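PDB 7KV2: RagB/SusD family nutrient uptake outer membrane protein from Bacteroides thetaiotaomicron, which probably binds beta-glucan at the cell surface as a SusD-family outer membrane protein that serves nutrient uptake in a gut bacterium. Local coordinates for residues 343-348 / 371-376; 80-85 / 323-328; 304-309 / 363-368; 297-302 / 376-381. All coordinates share one frame; numbering follows the deposited sequence.

Contact 1 of 4, residues 343-348 / 371-376; sequences CWNAQA and TGFFLE
Trp344 and Phe374 form the hydrogen-bonded pair of a short antiparallel ladder: Trp344 N donates almost straight to Phe374 O at 2.8 Å, and Phe374 N returns a bond to Trp344 O at 3.0 Å. The same Trp344 O also receives the CA-H of Phe373. Non-hydrogen-bonded pairs flank this one, Cys343 with Leu375 and Asn345 with Phe373. Trp344 can be followed outward. Its CB meets Glu376 OE1 at 3.2 Å; CG, anti to the backbone N (chi1 170°), stays close to the same oxygen; CE3 then runs beside Phe374 CB at 4.1 Å, which sits at the indole edge. Farther out NE1 bonds Asp313, while His315, stacked on the indole, also binds Glu376 OE1, so ring and carboxylate share one neighbour. On the other side of the ladder the Asn345 amide lies across the Phe373 ring, their planes 42° apart, with ND2 3.5 Å from CE1 and OD1 over one face. That OD1 accepts from Ala348 N at 3.1 Å, the donor standing above the carbonyl plane, and so caps the helix that starts at Ala346. Gly372 O faces the same helix start and takes a weak bond from Gln347 N. At Gly372 a side chain would press on Gln347 CB and on the preceding carbonyl. The whole is a two-stranded antiparallel ribbon whose first strand passes through an Asn N-cap directly into helix 346-355, within the SusD-family part of the chain.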
loop_
_atom_site.group_PDB
_atom_site.type_symbol
_atom_site.label_atom_id
_atom_site.label_comp_id
_atom_site.label_asym_id
_atom_site.label_seq_id
_atom_site.Cartn_x
_atom_site.Cartn_y
_atom_site.Cartn_z
ATOM N N CYS A 343 5.919 -15.667 4.160
ATOM C CA CYS A 343 7.038 -15.822 5.133
ATOM C C CYS A 343 8.118 -16.682 4.476
ATOM O O CYS A 343 7.926 -17.876 4.361
ATOM C CB CYS A 343 6.554 -16.504 6.406
ATOM S SG CYS A 343 5.041 -15.844 7.131
ATOM N N TRP A 344 9.219 -16.083 4.036
ATOM C CA TRP A 344 10.339 -16.811 3.411
ATOM C C TRP A 344 11.309 -17.130 4.543
ATOM O O TRP A 344 11.767 -16.206 5.203
ATOM C CB TRP A 344 10.985 -16.018 2.273
ATOM C CG TRP A 344 12.252 -16.642 1.791
ATOM C CD1 TRP A 344 12.413 -17.908 1.297
ATOM C CD2 TRP A 344 13.547 -16.035 1.765
ATOM N NE1 TRP A 344 13.722 -18.120 0.945
ATOM C CE2 TRP A 344 14.436 -16.974 1.202
ATOM C CE3 TRP A 344 14.030 -14.762 2.081
ATOM C CZ2 TRP A 344 15.799 -16.726 1.079
ATOM C CZ3 TRP A 344 15.370 -14.498 1.892
ATOM C CH2 TRP A 344 16.244 -15.466 1.402
ATOM N N ASN A 345 11.488 -18.418 4.838
ATOM C CA ASN A 345 12.362 -18.895 5.933
ATOM C C ASN A 345 13.804 -18.911 5.427
ATOM O O ASN A 345 14.359 -20.012 5.067
ATOM C CB ASN A 345 11.875 -20.257 6.437
ATOM C CG ASN A 345 12.453 -20.616 7.786
ATOM O OD1 ASN A 345 13.439 -20.030 8.222
ATOM N ND2 ASN A 345 11.800 -21.555 8.463
ATOM N N ALA A 346 14.425 -17.741 5.404
ATOM C CA ALA A 346 15.806 -17.547 4.945
ATOM C C ALA A 346 16.736 -18.440 5.755
ATOM O O ALA A 346 17.678 -19.009 5.147
ATOM C CB ALA A 346 16.214 -16.108 5.094
ATOM N N GLN A 347 16.564 -18.488 7.081
ATOM C CA GLN A 347 17.515 -19.256 7.928
ATOM C C GLN A 347 17.388 -20.749 7.618
ATOM O O GLN A 347 18.435 -21.394 7.494
ATOM C CB GLN A 347 17.337 -19.021 9.425
ATOM C CG GLN A 347 18.473 -19.617 10.252
ATOM C CD GLN A 347 19.830 -19.099 9.818
ATOM O OE1 GLN A 347 20.050 -17.892 9.730
ATOM N NE2 GLN A 347 20.743 -20.023 9.569
ATOM N N ALA A 348 16.169 -21.272 7.457
ATOM C CA ALA A 348 15.950 -22.709 7.142
ATOM C C ALA A 348 16.669 -23.053 5.840
ATOM O O ALA A 348 17.260 -24.166 5.721
ATOM C CB ALA A 348 14.475 -23.023 7.073
ATOM N N THR A 371 14.203 -12.706 12.828
ATOM C CA THR A 371 13.399 -13.908 13.154
ATOM C C THR A 371 13.829 -15.092 12.290
ATOM O O THR A 371 13.299 -16.208 12.543
ATOM C CB THR A 371 11.913 -13.647 12.910
ATOM O OG1 THR A 371 11.795 -13.337 11.516
ATOM C CG2 THR A 371 11.394 -12.526 13.776
ATOM N N GLY A 372 14.650 -14.876 11.259
ATOM C CA GLY A 372 14.880 -15.914 10.225
ATOM C C GLY A 372 13.868 -15.849 9.082
ATOM O O GLY A 372 14.106 -16.501 8.032
ATOM N N PHE A 373 12.787 -15.065 9.217
ATOM C CA PHE A 373 11.738 -14.930 8.183
ATOM C C PHE A 373 11.772 -13.532 7.598
ATOM O O PHE A 373 11.892 -12.519 8.380
ATOM C CB PHE A 373 10.338 -15.169 8.744
ATOM C CG PHE A 373 10.094 -16.556 9.302
ATOM C CD1 PHE A 373 9.791 -17.614 8.463
ATOM C CD2 PHE A 373 10.125 -16.784 10.670
ATOM C CE1 PHE A 373 9.558 -18.881 8.978
ATOM C CE2 PHE A 373 9.819 -18.045 11.187
ATOM C CZ PHE A 373 9.573 -19.095 10.335
ATOM N N PHE A 374 11.573 -13.461 6.294
ATOM C CA PHE A 374 11.442 -12.190 5.542
ATOM C C PHE A 374 10.182 -12.218 4.690
ATOM O O PHE A 374 9.632 -13.310 4.429
ATOM C CB PHE A 374 12.730 -11.901 4.750
ATOM C CG PHE A 374 13.952 -11.771 5.630
ATOM C CD1 PHE A 374 14.626 -12.894 6.076
ATOM C CD2 PHE A 374 14.338 -10.533 6.121
ATOM C CE1 PHE A 374 15.691 -12.775 6.950
ATOM C CE2 PHE A 374 15.422 -10.423 6.976
ATOM C CZ PHE A 374 16.113 -11.547 7.373
ATOM N N LEU A 375 9.724 -11.036 4.289
ATOM C CA LEU A 375 8.446 -10.884 3.552
ATOM C C LEU A 375 8.707 -11.302 2.103
ATOM O O LEU A 375 9.241 -10.517 1.291
ATOM C CB LEU A 375 7.952 -9.446 3.649
ATOM C CG LEU A 375 6.639 -9.158 2.925
ATOM C CD1 LEU A 375 5.488 -9.916 3.563
ATOM C CD2 LEU A 375 6.348 -7.671 2.949
ATOM N N GLU A 376 8.287 -12.518 1.781
ATOM C CA GLU A 376 8.493 -13.124 0.449
ATOM C C GLU A 376 7.834 -12.309 -0.648
ATOM O O GLU A 376 8.415 -12.235 -1.739
ATOM C CB GLU A 376 7.982 -14.565 0.502
ATOM C CG GLU A 376 8.090 -15.306 -0.824
ATOM C CD GLU A 376 9.488 -15.500 -1.393
ATOM O OE1 GLU A 376 10.462 -15.090 -0.751
ATOM O OE2 GLU A 376 9.580 -15.968 -2.538
#

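Contact 2 of 4, residues 80-85 / 323-328; sequences DLWVGG and PVRKET
A single backbone bridge, Leu81 to Val324, ties a loop of the N-terminal part of this SusD-family protein to the N-terminal end of helix 326-331, and Trp82 and Arg325 stack beside it. Trp82 N donates to Pro323 O at 2.9 Å. Asp80 O is gripped twice, by Arg325 N at 3.1 Å and by Thr328 OG1, which comes in the carbonyl plane on a lone pair at 2.6 Å. The Arg325 chain, extended from CG to NE, runs across the indole at about a right angle: CG lies over the five-membered ring, 3.6 Å from its centroid, and CZ sits 3.7 Å from that of the six-membered ring. Guanidinium and indole planes are only 14° apart, a flat cation-pi stack. Arg325 NE meanwhile points in its own plane at Leu81 O, a nearly linear 2.9 Å bond reaching the oxygen from above its carbonyl plane. A water joins Leu81 O to Arg325 NH2. Another sits in plane at the indole edge, accepting from Trp82 NE1 at 3.0 Å and from Lys326 N while donating to Glu327 OE1. A leucine in place of Trp82 would probably leave the guanidinium without its aromatic platform, held on by the bond of NE to Leu81 O and a water, and the second water without its indole donor. The carboxylate of Asp80 turns elsewhere, to Arg331 and His454. The buried guanidinium is thus held by a pi face and a carbonyl, which is likely to offset part of the cost of burying it beside the like charge of Arg485.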
loop_
_atom_site.group_PDB
_atom_site.type_symbol
_atom_site.label_atom_id
_atom_site.label_comp_id
_atom_site.label_asym_id
_atom_site.label_seq_id
_atom_site.Cartn_x
_atom_site.Cartn_y
_atom_site.Cartn_z
ATOM N N ASP A 80 2.347 -7.776 12.494
ATOM C CA ASP A 80 2.749 -8.844 11.526
ATOM C C ASP A 80 4.250 -8.856 11.265
ATOM O O ASP A 80 4.811 -9.957 11.015
ATOM C CB ASP A 80 2.019 -8.671 10.191
ATOM C CG ASP A 80 0.539 -8.964 10.272
ATOM O OD1 ASP A 80 0.139 -9.726 11.171
ATOM O OD2 ASP A 80 -0.199 -8.369 9.486
ATOM N N LEU A 81 4.885 -7.685 11.305
ATOM C CA LEU A 81 6.309 -7.480 10.978
ATOM C C LEU A 81 6.993 -6.862 12.177
ATOM O O LEU A 81 6.290 -6.155 12.984
ATOM C CB LEU A 81 6.438 -6.521 9.785
ATOM C CG LEU A 81 5.606 -6.829 8.549
ATOM C CD1 LEU A 81 5.825 -5.740 7.499
ATOM C CD2 LEU A 81 5.982 -8.187 7.957
ATOM N N TRP A 82 8.301 -6.970 12.226
ATOM C CA TRP A 82 9.132 -6.087 13.069
ATOM C C TRP A 82 9.634 -4.912 12.207
ATOM O O TRP A 82 9.153 -4.714 11.041
ATOM C CB TRP A 82 10.259 -6.895 13.726
ATOM C CG TRP A 82 9.767 -7.964 14.655
ATOM C CD1 TRP A 82 10.075 -9.295 14.576
ATOM C CD2 TRP A 82 8.912 -7.822 15.810
ATOM N NE1 TRP A 82 9.470 -9.994 15.584
ATOM C CE2 TRP A 82 8.787 -9.104 16.384
ATOM C CE3 TRP A 82 8.320 -6.731 16.472
ATOM C CZ2 TRP A 82 8.009 -9.337 17.529
ATOM C CZ3 TRP A 82 7.588 -6.956 17.629
ATOM C CH2 TRP A 82 7.395 -8.251 18.119
ATOM N N VAL A 83 10.540 -4.101 12.751
ATOM C CA VAL A 83 11.044 -2.900 12.038
ATOM C C VAL A 83 12.436 -3.194 11.496
ATOM O O VAL A 83 12.690 -2.896 10.314
ATOM C CB VAL A 83 10.989 -1.657 12.945
ATOM C CG1 VAL A 83 11.509 -0.450 12.196
ATOM C CG2 VAL A 83 9.577 -1.413 13.463
ATOM N N GLY A 84 13.302 -3.779 12.310
ATOM C CA GLY A 84 14.627 -4.252 11.895
ATOM C C GLY A 84 15.637 -3.119 11.699
ATOM O O GLY A 84 15.519 -2.088 12.373
ATOM N N GLY A 85 16.576 -3.316 10.765
ATOM C CA GLY A 85 17.744 -2.437 10.585
ATOM C C GLY A 85 18.819 -2.760 11.598
ATOM O O GLY A 85 18.724 -3.821 12.294
ATOM N N PRO A 323 11.656 -7.679 9.159
ATOM C CA PRO A 323 11.554 -9.136 9.319
ATOM C C PRO A 323 10.100 -9.497 9.619
ATOM O O PRO A 323 9.341 -8.666 10.148
ATOM C CB PRO A 323 12.303 -9.502 10.606
ATOM C CG PRO A 323 13.090 -8.303 10.960
ATOM C CD PRO A 323 12.575 -7.128 10.155
ATOM N N VAL A 324 9.678 -10.665 9.146
ATOM C CA VAL A 324 8.324 -11.175 9.446
ATOM C C VAL A 324 8.365 -11.850 10.834
ATOM O O VAL A 324 9.290 -12.624 11.108
ATOM C CB VAL A 324 7.842 -12.149 8.360
ATOM C CG1 VAL A 324 6.529 -12.782 8.800
ATOM C CG2 VAL A 324 7.756 -11.454 7.006
ATOM N N ARG A 325 7.428 -11.466 11.708
ATOM C CA ARG A 325 7.306 -12.031 13.082
ATOM C C ARG A 325 7.120 -13.541 13.029
ATOM O O ARG A 325 6.365 -14.062 12.176
ATOM C CB ARG A 325 6.135 -11.395 13.824
ATOM C CG ARG A 325 6.258 -9.886 13.972
ATOM C CD ARG A 325 5.086 -9.384 14.758
ATOM N NE ARG A 325 5.114 -7.945 14.994
ATOM C CZ ARG A 325 4.630 -7.368 16.089
ATOM N NH1 ARG A 325 4.192 -8.094 17.109
ATOM N NH2 ARG A 325 4.651 -6.058 16.190
ATOM N N LYS A 326 7.836 -14.251 13.890
ATOM C CA LYS A 326 7.617 -15.706 14.082
ATOM C C LYS A 326 6.119 -15.963 14.263
ATOM O O LYS A 326 5.600 -16.935 13.666
ATOM C CB LYS A 326 8.433 -16.196 15.278
ATOM C CG LYS A 326 8.372 -17.686 15.576
ATOM C CD LYS A 326 9.169 -18.091 16.817
ATOM C CE LYS A 326 9.232 -19.592 17.007
ATOM N NZ LYS A 326 9.904 -19.953 18.277
ATOM N N GLU A 327 5.415 -15.105 15.002
ATOM C CA GLU A 327 3.976 -15.316 15.281
ATOM C C GLU A 327 3.159 -15.254 13.985
ATOM O O GLU A 327 2.107 -15.904 13.915
ATOM C CB GLU A 327 3.479 -14.302 16.309
ATOM C CG GLU A 327 4.149 -14.491 17.682
ATOM C CD GLU A 327 5.636 -14.132 17.804
ATOM O OE1 GLU A 327 6.139 -13.267 17.056
ATOM O OE2 GLU A 327 6.290 -14.667 18.696
ATOM N N THR A 328 3.612 -14.492 12.987
ATOM C CA THR A 328 2.922 -14.401 11.677
ATOM C C THR A 328 3.018 -15.754 10.991
ATOM O O THR A 328 2.000 -16.314 10.583
ATOM C CB THR A 328 3.512 -13.258 10.833
ATOM O OG1 THR A 328 3.238 -12.029 11.503
ATOM C CG2 THR A 328 2.949 -13.233 9.447
HETATM O O HOH W 1 5.609 -3.988 14.263
HETATM O O HOH W 2 8.892 -12.884 16.204
#

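Contact 3 of 4, residues 304-309 / 363-368; sequences SPYIWP and SYTTRY
A chi1 of -165° swings the Tyr306 ring away from its own N, and Arg367 bends at chi3 (126°), which together lay the guanidinium flat on the phenol. Centres are 3.7 Å apart, planes 13° apart, and Arg367 CZ lies close to the ring normal. The stack begins before the charged head: CD is over the ring as well, 3.6 Å from Tyr306 CG, and NE is 3.5 Å from Tyr306 CD2. Thr365 CG2 touches the ring at its edge, and Ile307 CG1 covers the opposite face. The one direct hydrogen bond joins backbones, Thr365 N to Tyr306 O at 2.9 Å; that oxygen also lies in plane at the edge of the Tyr364 ring. One water links Tyr306 N with Thr365 O, a second Ile307 O with Thr365 OG1. Pro305 CB packs over a face of Tyr364 at 3.7 Å from CD2, while Tyr364 CD1 sits at the indole edge of Trp308. Were Tyr306 an alanine, the guanidinium would be likely to lose its flat partner and a gap to open between Arg367 and Ile307. Arg367 NH1 bonds Trp319 O, and NH2 bonds a bound buffer-type molecule, probably from the crystallisation liquor. Two irregular loops thus meet at a type II beta turn from Pro305 to Trp308, with a cation-pi stack at its margin beside that small-molecule site.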
loop_
_atom_site.group_PDB
_atom_site.type_symbol
_atom_site.label_atom_id
_atom_site.label_comp_id
_atom_site.label_asym_id
_atom_site.label_seq_id
_atom_site.Cartn_x
_atom_site.Cartn_y
_atom_site.Cartn_z
ATOM N N SER A 304 15.030 -7.246 2.494
ATOM C CA SER A 304 15.736 -8.527 2.253
ATOM C C SER A 304 16.909 -8.673 3.211
ATOM O O SER A 304 17.355 -7.694 3.820
ATOM C CB SER A 304 16.085 -8.586 0.814
ATOM O OG SER A 304 14.864 -8.574 0.057
ATOM N N PRO A 305 17.384 -9.907 3.431
ATOM C CA PRO A 305 18.332 -10.193 4.508
ATOM C C PRO A 305 19.671 -9.505 4.216
ATOM O O PRO A 305 20.154 -9.447 3.108
ATOM C CB PRO A 305 18.534 -11.700 4.537
ATOM C CG PRO A 305 17.503 -12.250 3.585
ATOM C CD PRO A 305 17.004 -11.122 2.697
ATOM N N TYR A 306 20.252 -8.958 5.275
ATOM C CA TYR A 306 21.530 -8.228 5.210
ATOM C C TYR A 306 22.668 -9.214 4.913
ATOM O O TYR A 306 22.824 -10.250 5.639
ATOM C CB TYR A 306 21.720 -7.484 6.532
ATOM C CG TYR A 306 22.789 -6.412 6.510
ATOM C CD1 TYR A 306 22.748 -5.376 5.606
ATOM C CD2 TYR A 306 23.818 -6.421 7.457
ATOM C CE1 TYR A 306 23.694 -4.359 5.619
ATOM C CE2 TYR A 306 24.757 -5.411 7.491
ATOM C CZ TYR A 306 24.683 -4.375 6.590
ATOM O OH TYR A 306 25.599 -3.375 6.609
ATOM N N ILE A 307 23.423 -8.904 3.859
ATOM C CA ILE A 307 24.603 -9.670 3.372
ATOM C C ILE A 307 24.205 -11.141 3.182
ATOM O O ILE A 307 24.997 -12.074 3.492
ATOM C CB ILE A 307 25.831 -9.474 4.260
ATOM C CG1 ILE A 307 25.885 -8.037 4.808
ATOM C CG2 ILE A 307 27.080 -9.843 3.482
ATOM C CD1 ILE A 307 27.067 -7.781 5.727
ATOM N N TRP A 308 22.995 -11.339 2.659
ATOM C CA TRP A 308 22.596 -12.648 2.070
ATOM C C TRP A 308 23.568 -12.997 0.947
ATOM O O TRP A 308 23.957 -12.133 0.163
ATOM C CB TRP A 308 21.158 -12.570 1.555
ATOM C CG TRP A 308 20.679 -13.850 0.953
ATOM C CD1 TRP A 308 20.625 -14.151 -0.372
ATOM C CD2 TRP A 308 20.205 -15.005 1.657
ATOM N NE1 TRP A 308 20.089 -15.402 -0.538
ATOM C CE2 TRP A 308 19.849 -15.965 0.679
ATOM C CE3 TRP A 308 19.965 -15.306 2.998
ATOM C CZ2 TRP A 308 19.343 -17.215 1.024
ATOM C CZ3 TRP A 308 19.448 -16.536 3.334
ATOM C CH2 TRP A 308 19.177 -17.492 2.355
ATOM N N PRO A 309 23.989 -14.275 0.826
ATOM C CA PRO A 309 24.721 -14.700 -0.371
ATOM C C PRO A 309 23.823 -14.705 -1.635
ATOM O O PRO A 309 23.134 -15.679 -1.885
ATOM C CB PRO A 309 25.220 -16.081 0.063
ATOM C CG PRO A 309 24.173 -16.582 1.044
ATOM C CD PRO A 309 23.793 -15.339 1.826
ATOM N N SER A 363 26.141 -18.150 6.008
ATOM C CA SER A 363 25.243 -17.388 6.907
ATOM C C SER A 363 24.851 -16.079 6.201
ATOM O O SER A 363 25.541 -15.658 5.262
ATOM C CB SER A 363 25.894 -17.131 8.242
ATOM O OG SER A 363 27.043 -16.309 8.079
ATOM N N TYR A 364 23.793 -15.438 6.661
ATOM C CA TYR A 364 23.587 -13.992 6.408
ATOM C C TYR A 364 23.903 -13.284 7.729
ATOM O O TYR A 364 24.077 -13.994 8.720
ATOM C CB TYR A 364 22.205 -13.682 5.814
ATOM C CG TYR A 364 21.037 -13.837 6.748
ATOM C CD1 TYR A 364 20.406 -15.054 6.897
ATOM C CD2 TYR A 364 20.523 -12.771 7.468
ATOM C CE1 TYR A 364 19.349 -15.228 7.759
ATOM C CE2 TYR A 364 19.455 -12.924 8.333
ATOM C CZ TYR A 364 18.878 -14.162 8.507
ATOM O OH TYR A 364 17.816 -14.380 9.321
ATOM N N THR A 365 23.856 -11.960 7.729
ATOM C CA THR A 365 24.081 -11.089 8.898
ATOM C C THR A 365 22.738 -10.709 9.528
ATOM O O THR A 365 22.025 -9.873 8.977
ATOM C CB THR A 365 24.967 -9.900 8.514
ATOM O OG1 THR A 365 26.205 -10.428 8.025
ATOM C CG2 THR A 365 25.233 -9.006 9.706
ATOM N N THR A 366 22.384 -11.378 10.624
ATOM C CA THR A 366 21.128 -11.109 11.352
ATOM C C THR A 366 21.229 -9.683 11.891
ATOM O O THR A 366 22.346 -9.285 12.311
ATOM C CB THR A 366 20.854 -12.152 12.452
ATOM O OG1 THR A 366 21.868 -12.122 13.475
ATOM C CG2 THR A 366 20.755 -13.561 11.888
ATOM N N ARG A 367 20.146 -8.935 11.824
ATOM C CA ARG A 367 20.123 -7.553 12.353
ATOM C C ARG A 367 19.093 -7.475 13.477
ATOM O O ARG A 367 18.674 -8.507 13.984
ATOM C CB ARG A 367 19.883 -6.590 11.198
ATOM C CG ARG A 367 21.101 -6.404 10.324
ATOM C CD ARG A 367 20.918 -5.213 9.392
ATOM N NE ARG A 367 22.017 -4.292 9.525
ATOM C CZ ARG A 367 22.085 -3.130 8.929
ATOM N NH1 ARG A 367 21.100 -2.744 8.139
ATOM N NH2 ARG A 367 23.153 -2.367 9.100
ATOM N N TYR A 368 18.717 -6.272 13.872
ATOM C CA TYR A 368 17.807 -6.063 15.002
ATOM C C TYR A 368 16.469 -6.734 14.690
ATOM O O TYR A 368 15.969 -6.626 13.554
ATOM C CB TYR A 368 17.720 -4.562 15.232
ATOM C CG TYR A 368 16.842 -4.169 16.376
ATOM C CD1 TYR A 368 16.957 -4.782 17.618
ATOM C CD2 TYR A 368 15.859 -3.216 16.200
ATOM C CE1 TYR A 368 16.107 -4.421 18.663
ATOM C CE2 TYR A 368 15.031 -2.837 17.238
ATOM C CZ TYR A 368 15.155 -3.449 18.472
ATOM O OH TYR A 368 14.295 -3.077 19.456
HETATM O O HOH W 3 19.482 -9.327 8.008
HETATM O O HOH W 4 26.630 -12.237 6.043
#

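Contact 4 of 4, residues 297-302 / 376-381; sequences TALPTL and EKYAAI
Apolar side chains and one bare carbonyl make this small buried contact, in which the start of helix 299-303 rests against the loop that leaves strand 373-375. Leu299 meets the root of Tyr378: its CD2 lies 3.5 Å from Tyr378 CG and 3.6 Å from Tyr378 CB, approaching the ring obliquely. A chi1 of 174° carries Leu299 CG beside its own carbonyl carbon and extends the branch toward the phenol carbons. Leu299 touches only the inner part of the ring, CG, CD1 and CD2; the phenol continues away, its OH bonds the backbone N of Arg401, and Phe263 meets the ring edge-to-face. Helix 70-75 adds a third wall, packing on Leu299 through Asn71 and Leu72 and on Tyr378 through Asn71. The helix start has its own cap, Thr297 OG1 accepting from Leu299 N at 3.0 Å, and the same hydroxyl also bonds Asp61. Pro300 lies near the start of the helix, where the lack of an N-H costs little. The ring of Pro300 presses on the loop backbone: CB is 3.3 Å and CG 3.4 Å from Tyr378 O, and the Pro300 CA-H points at that oxygen, CA lying 3.2 Å from it. Tyr378 O is buried without a hydrogen-bond partner in the model; the CA-H is the one C-H of Pro300 directed at it, with CB and CG packed alongside. Beyond it, Pro300 CB reaches Ala380 CB at 4.0 Å. Ala380 N bonds Ser304 OG, whose hydroxyl also bonds Pro300 O and so bridges the helix to the loop.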
loop_
_atom_site.group_PDB
_atom_site.type_symbol
_atom_site.label_atom_id
_atom_site.label_comp_id
_atom_site.label_asym_id
_atom_site.label_seq_id
_atom_site.Cartn_x
_atom_site.Cartn_y
_atom_site.Cartn_z
ATOM N N THR A 297 11.846 0.138 -7.753
ATOM C CA THR A 297 11.490 0.389 -6.346
ATOM C C THR A 297 12.670 0.016 -5.475
ATOM O O THR A 297 13.406 -0.907 -5.793
ATOM C CB THR A 297 10.209 -0.363 -5.934
ATOM O OG1 THR A 297 9.998 -0.161 -4.557
ATOM C CG2 THR A 297 10.251 -1.850 -6.169
ATOM N N ALA A 298 12.799 0.694 -4.355
ATOM C CA ALA A 298 13.782 0.367 -3.315
ATOM C C ALA A 298 13.250 -0.733 -2.405
ATOM O O ALA A 298 14.042 -1.233 -1.594
ATOM C CB ALA A 298 14.046 1.617 -2.490
ATOM N N LEU A 299 11.948 -1.057 -2.467
ATOM C CA LEU A 299 11.299 -1.866 -1.377
ATOM C C LEU A 299 12.070 -3.164 -1.134
ATOM O O LEU A 299 12.384 -3.471 0.022
ATOM C CB LEU A 299 9.805 -2.056 -1.641
ATOM C CG LEU A 299 9.075 -2.985 -0.680
ATOM C CD1 LEU A 299 9.124 -2.473 0.744
ATOM C CD2 LEU A 299 7.635 -3.233 -1.068
ATOM N N PRO A 300 12.392 -3.979 -2.166
ATOM C CA PRO A 300 13.093 -5.250 -1.940
ATOM C C PRO A 300 14.452 -5.056 -1.264
ATOM O O PRO A 300 14.813 -5.881 -0.476
ATOM C CB PRO A 300 13.173 -5.878 -3.332
ATOM C CG PRO A 300 12.002 -5.273 -4.058
ATOM C CD PRO A 300 11.988 -3.843 -3.570
ATOM N N THR A 301 15.176 -3.987 -1.567
ATOM C CA THR A 301 16.477 -3.715 -0.902
ATOM C C THR A 301 16.194 -3.506 0.593
ATOM O O THR A 301 16.950 -4.020 1.445
ATOM C CB THR A 301 17.208 -2.521 -1.527
ATOM O OG1 THR A 301 17.586 -2.848 -2.880
ATOM C CG2 THR A 301 18.445 -2.177 -0.720
ATOM N N LEU A 302 15.157 -2.753 0.935
ATOM C CA LEU A 302 14.861 -2.406 2.362
ATOM C C LEU A 302 14.652 -3.665 3.206
ATOM O O LEU A 302 15.276 -3.735 4.288
ATOM C CB LEU A 302 13.621 -1.522 2.436
ATOM C CG LEU A 302 13.837 -0.116 1.886
ATOM C CD1 LEU A 302 12.539 0.648 1.748
ATOM C CD2 LEU A 302 14.793 0.657 2.773
ATOM N N GLU A 376 8.287 -12.518 1.781
ATOM C CA GLU A 376 8.493 -13.124 0.449
ATOM C C GLU A 376 7.834 -12.309 -0.648
ATOM O O GLU A 376 8.415 -12.235 -1.739
ATOM C CB GLU A 376 7.982 -14.565 0.502
ATOM C CG GLU A 376 8.090 -15.306 -0.824
ATOM C CD GLU A 376 9.488 -15.500 -1.393
ATOM O OE1 GLU A 376 10.462 -15.090 -0.751
ATOM O OE2 GLU A 376 9.580 -15.968 -2.538
ATOM N N LYS A 377 6.670 -11.693 -0.398
ATOM C CA LYS A 377 5.908 -10.984 -1.439
ATOM C C LYS A 377 6.786 -9.967 -2.169
ATOM O O LYS A 377 6.600 -9.780 -3.384
ATOM C CB LYS A 377 4.711 -10.258 -0.855
ATOM C CG LYS A 377 3.667 -11.180 -0.263
ATOM C CD LYS A 377 2.519 -10.442 0.366
ATOM C CE LYS A 377 1.513 -11.379 1.015
ATOM N NZ LYS A 377 0.350 -10.684 1.640
ATOM N N TYR A 378 7.647 -9.252 -1.445
ATOM C CA TYR A 378 8.447 -8.126 -1.980
ATOM C C TYR A 378 9.940 -8.372 -1.754
ATOM O O TYR A 378 10.738 -7.422 -1.780
ATOM C CB TYR A 378 7.938 -6.794 -1.417
ATOM C CG TYR A 378 6.554 -6.454 -1.928
ATOM C CD1 TYR A 378 6.318 -6.324 -3.294
ATOM C CD2 TYR A 378 5.476 -6.327 -1.063
ATOM C CE1 TYR A 378 5.050 -6.047 -3.768
ATOM C CE2 TYR A 378 4.217 -6.012 -1.525
ATOM C CZ TYR A 378 4.001 -5.867 -2.880
ATOM O OH TYR A 378 2.757 -5.554 -3.352
ATOM N N ALA A 379 10.326 -9.624 -1.530
ATOM C CA ALA A 379 11.731 -10.013 -1.369
ATOM C C ALA A 379 12.489 -9.756 -2.684
ATOM O O ALA A 379 11.891 -9.766 -3.778
ATOM C CB ALA A 379 11.819 -11.454 -0.990
ATOM N N ALA A 380 13.777 -9.465 -2.539
ATOM C CA ALA A 380 14.735 -9.327 -3.653
ATOM C C ALA A 380 14.959 -10.714 -4.269
ATOM O O ALA A 380 15.509 -11.645 -3.597
ATOM C CB ALA A 380 16.014 -8.707 -3.175
ATOM N N ILE A 381 14.493 -10.872 -5.503
ATOM C CA ILE A 381 14.595 -12.188 -6.210
ATOM C C ILE A 381 15.659 -12.038 -7.288
ATOM O O ILE A 381 15.602 -11.073 -8.054
ATOM C CB ILE A 381 13.250 -12.613 -6.804
ATOM C CG1 ILE A 381 12.175 -12.689 -5.724
ATOM C CG2 ILE A 381 13.394 -13.923 -7.599
ATOM C CD1 ILE A 381 12.500 -13.647 -4.604
#

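Contacts 1 and 2 share a seam, their centres 10 Å apart: Val324 N lies 3.0 Å from Phe373 O, and Thr371 OG1 reaches Val324 O at 2.6 Å, both probable hydrogen bonds. Contact 3 touches both: Gly85 O lies 2.9 Å from Tyr368 N, and the proline ring of Pro305 packs on Trp344. Contacts 1 and 4 overlap in sequence at Glu376, which works only in contact 1; contact 4 meets contact 3 where Ser304 OG lies 3.0 Å from Ala380 N. Residues 371-381 thus run through contacts 1 and 4. The bound small molecule lies beside contact 3, about 3 Å from the side chain of Arg367; the sodium ion is bound by other residues, Ile248, Ser250, Tyr253 and Tyr405.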